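Probable transcriptional regulatory protein, Rv1404 (Mycobacterium tuberculosis, PDB 2NYX) is probably a DNA-binding transcriptional regulator of the MarR family, built around a winged helix-turn-helix. Local coordinates at residues 51-56 with 63-68. Sequence-based numbering, arbitrary orientation.
Sequences LVILSN and ATLATL
Ile53 of segment 51-56 meets Leu68 and Leu65 of segment 63-68, and the contact is wholly apolar. The two branches of Ile53 touch different parts of Leu68, and CG2 also meets Leu65. The methyl Ile53 CG2 lies 3.6 Å from Leu68 CD1 and 4.4 Å from Leu65 CD2. On the longer branch, Ile53 CD1 lies against the carbonyl group of Leu68, 3.8 Å from Leu68 C. Leu68 CB faces both branches, 4.0 Å from Ile53 CG2 and from Ile53 CD1. With CG1 beside the backbone N and CG2 anti to it (chi1 -56°), both branches can reach the same residue. The backbones approach closely here, with Ile53 CA 7.5 Å from Leu68 CA, the nearest CA pair of the two segments.

The side-chain hydrogen bonds at segment 63-68 lie to the side of the apolar contact. Thr67 OG1 bonds back to Ala63 O at 2.9 Å, and the Thr67 backbone N reaches the same oxygen from the opposite face of its carbonyl plane. Thr64 OG1 bonds to Asn61 OD1 of strand 60-61.

The contact joins helix 45-57 to helix 62-69, which comes first in the helix-turn-helix; helix 73-85 is probably its recognition helix, as in other MarR proteins. Leu65 also packs on Thr76 and Val80 of that helix. Ile60 of strand 60-61 touches Leu54, Leu65 and Leu68, while Leu105 of strand 102-105 lies against Leu54.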
ATOM      1  N   LEU B  51       6.319  -9.830  -5.156  1.00 26.26           N
ATOM      2  CA  LEU B  51       5.610 -10.966  -5.748  1.00 26.07           C
ATOM      3  C   LEU B  51       4.826 -10.557  -6.992  1.00 26.29           C
ATOM      4  O   LEU B  51       4.828 -11.274  -7.978  1.00 26.99           O
ATOM      5  CB  LEU B  51       4.694 -11.649  -4.728  1.00 25.73           C
ATOM      6  CG  LEU B  51       5.295 -12.198  -3.434  1.00 24.01           C
ATOM      7  CD1 LEU B  51       4.226 -12.876  -2.634  1.00 22.47           C
ATOM      8  CD2 LEU B  51       6.412 -13.156  -3.726  1.00 24.03           C
ATOM      9  N   VAL B  52       4.187  -9.392  -6.949  1.00 26.38           N
ATOM     10  CA  VAL B  52       3.401  -8.905  -8.072  1.00 26.60           C
ATOM     11  C   VAL B  52       4.296  -8.573  -9.250  1.00 26.63           C
ATOM     12  O   VAL B  52       3.972  -8.900 -10.397  1.00 27.20           O
ATOM     13  CB  VAL B  52       2.533  -7.679  -7.689  1.00 26.71           C
ATOM     14  CG1 VAL B  52       1.827  -7.109  -8.920  1.00 26.01           C
ATOM     15  CG2 VAL B  52       1.524  -8.077  -6.620  1.00 26.53           C
ATOM     16  N   ILE B  53       5.427  -7.937  -8.970  1.00 26.68           N
ATOM     17  CA  ILE B  53       6.406  -7.652 -10.017  1.00 26.32           C
ATOM     18  C   ILE B  53       6.841  -8.961 -10.681  1.00 26.25           C
ATOM     19  O   ILE B  53       6.959  -9.033 -11.910  1.00 26.12           O
ATOM     20  CB  ILE B  53       7.602  -6.840  -9.483  1.00 26.40           C
ATOM     21  CG1 ILE B  53       7.102  -5.548  -8.831  1.00 26.18           C
ATOM     22  CG2 ILE B  53       8.563  -6.489 -10.605  1.00 26.02           C
ATOM     23  CD1 ILE B  53       8.198  -4.590  -8.403  1.00 26.98           C
ATOM     24  N   LEU B  54       7.024 -10.005  -9.878  1.00 26.03           N
ATOM     25  CA  LEU B  54       7.456 -11.292 -10.423  1.00 26.16           C
ATOM     26  C   LEU B  54       6.398 -11.991 -11.291  1.00 26.40           C
ATOM     27  O   LEU B  54       6.752 -12.635 -12.291  1.00 26.13           O
ATOM     28  CB  LEU B  54       8.058 -12.211  -9.347  1.00 25.62           C
ATOM     29  CG  LEU B  54       9.452 -11.784  -8.862  1.00 25.65           C
ATOM     30  CD1 LEU B  54       9.947 -12.675  -7.738  1.00 26.21           C
ATOM     31  CD2 LEU B  54      10.468 -11.769 -10.003  1.00 25.37           C
ATOM     32  N   SER B  55       5.118 -11.838 -10.948  1.00 26.60           N
ATOM     33  CA  SER B  55       4.065 -12.408 -11.800  1.00 27.46           C
ATOM     34  C   SER B  55       3.912 -11.636 -13.105  1.00 27.42           C
ATOM     35  O   SER B  55       3.628 -12.229 -14.150  1.00 27.96           O
ATOM     36  CB  SER B  55       2.729 -12.517 -11.072  1.00 27.39           C
ATOM     37  OG  SER B  55       2.134 -11.254 -10.943  1.00 29.91           O
ATOM     38  N   ASN B  56       4.130 -10.321 -13.043  1.00 27.38           N
ATOM     39  CA  ASN B  56       4.138  -9.461 -14.231  1.00 27.17           C
ATOM     40  C   ASN B  56       5.390  -9.504 -15.099  1.00 27.03           C
ATOM     41  O   ASN B  56       5.291  -9.394 -16.316  1.00 26.81           O
ATOM     42  CB  ASN B  56       3.872  -8.012 -13.833  1.00 27.37           C
ATOM     43  CG  ASN B  56       2.449  -7.782 -13.431  1.00 27.15           C
ATOM     44  OD1 ASN B  56       1.564  -8.564 -13.783  1.00 28.01           O
ATOM     45  ND2 ASN B  56       2.207  -6.709 -12.688  1.00 27.22           N
ATOM     46  N   ALA B  63      19.079  -6.793  -9.688  1.00 23.58           N
ATOM     47  CA  ALA B  63      19.213  -5.392 -10.107  1.00 23.67           C
ATOM     48  C   ALA B  63      17.924  -4.865 -10.725  1.00 23.62           C
ATOM     49  O   ALA B  63      17.517  -3.731 -10.452  1.00 23.51           O
ATOM     50  CB  ALA B  63      20.401  -5.203 -11.073  1.00 23.55           C
ATOM     51  N   THR B  64      17.289  -5.695 -11.551  1.00 23.68           N
ATOM     52  CA  THR B  64      16.047  -5.333 -12.211  1.00 23.65           C
ATOM     53  C   THR B  64      14.923  -5.267 -11.186  1.00 24.09           C
ATOM     54  O   THR B  64      14.076  -4.377 -11.253  1.00 24.33           O
ATOM     55  CB  THR B  64      15.689  -6.326 -13.349  1.00 24.00           C
ATOM     56  OG1 THR B  64      16.785  -6.425 -14.276  1.00 22.78           O
ATOM     57  CG2 THR B  64      14.416  -5.887 -14.094  1.00 23.55           C
ATOM     58  N   LEU B  65      14.928  -6.194 -10.229  1.00 24.20           N
ATOM     59  CA  LEU B  65      13.902  -6.232  -9.189  1.00 24.25           C
ATOM     60  C   LEU B  65      13.947  -4.960  -8.368  1.00 24.25           C
ATOM     61  O   LEU B  65      12.925  -4.309  -8.181  1.00 24.43           O
ATOM     62  CB  LEU B  65      14.082  -7.440  -8.261  1.00 24.35           C
ATOM     63  CG  LEU B  65      12.858  -8.218  -7.746  1.00 24.76           C
ATOM     64  CD1 LEU B  65      13.180  -8.842  -6.429  1.00 25.67           C
ATOM     65  CD2 LEU B  65      11.611  -7.388  -7.571  1.00 24.53           C
ATOM     66  N   ALA B  66      15.140  -4.616  -7.888  1.00 24.18           N
ATOM     67  CA  ALA B  66      15.362  -3.424  -7.074  1.00 24.23           C
ATOM     68  C   ALA B  66      14.948  -2.135  -7.774  1.00 24.32           C
ATOM     69  O   ALA B  66      14.458  -1.206  -7.128  1.00 24.34           O
ATOM     70  CB  ALA B  66      16.821  -3.334  -6.655  1.00 24.14           C
ATOM     71  N   THR B  67      15.159  -2.079  -9.086  1.00 24.18           N
ATOM     72  CA  THR B  67      14.847  -0.884  -9.859  1.00 24.20           C
ATOM     73  C   THR B  67      13.349  -0.744 -10.018  1.00 24.21           C
ATOM     74  O   THR B  67      12.811   0.353  -9.854  1.00 24.69           O
ATOM     75  CB  THR B  67      15.557  -0.887 -11.226  1.00 24.20           C
ATOM     76  OG1 THR B  67      16.966  -0.990 -11.008  1.00 23.68           O
ATOM     77  CG2 THR B  67      15.277   0.390 -11.987  1.00 23.78           C
ATOM     78  N   LEU B  68      12.683  -1.862 -10.312  1.00 24.34           N
ATOM     79  CA  LEU B  68      11.232  -1.897 -10.455  1.00 24.11           C
ATOM     80  C   LEU B  68      10.541  -1.665  -9.121  1.00 24.44           C
ATOM     81  O   LEU B  68       9.521  -0.982  -9.062  1.00 25.20           O
ATOM     82  CB  LEU B  68      10.774  -3.204 -11.078  1.00 23.84           C
ATOM     83  CG  LEU B  68      11.087  -3.452 -12.555  1.00 23.65           C
ATOM     84  CD1 LEU B  68      10.719  -4.877 -12.922  1.00 22.85           C
ATOM     85  CD2 LEU B  68      10.388  -2.465 -13.488  1.00 23.07           C
TER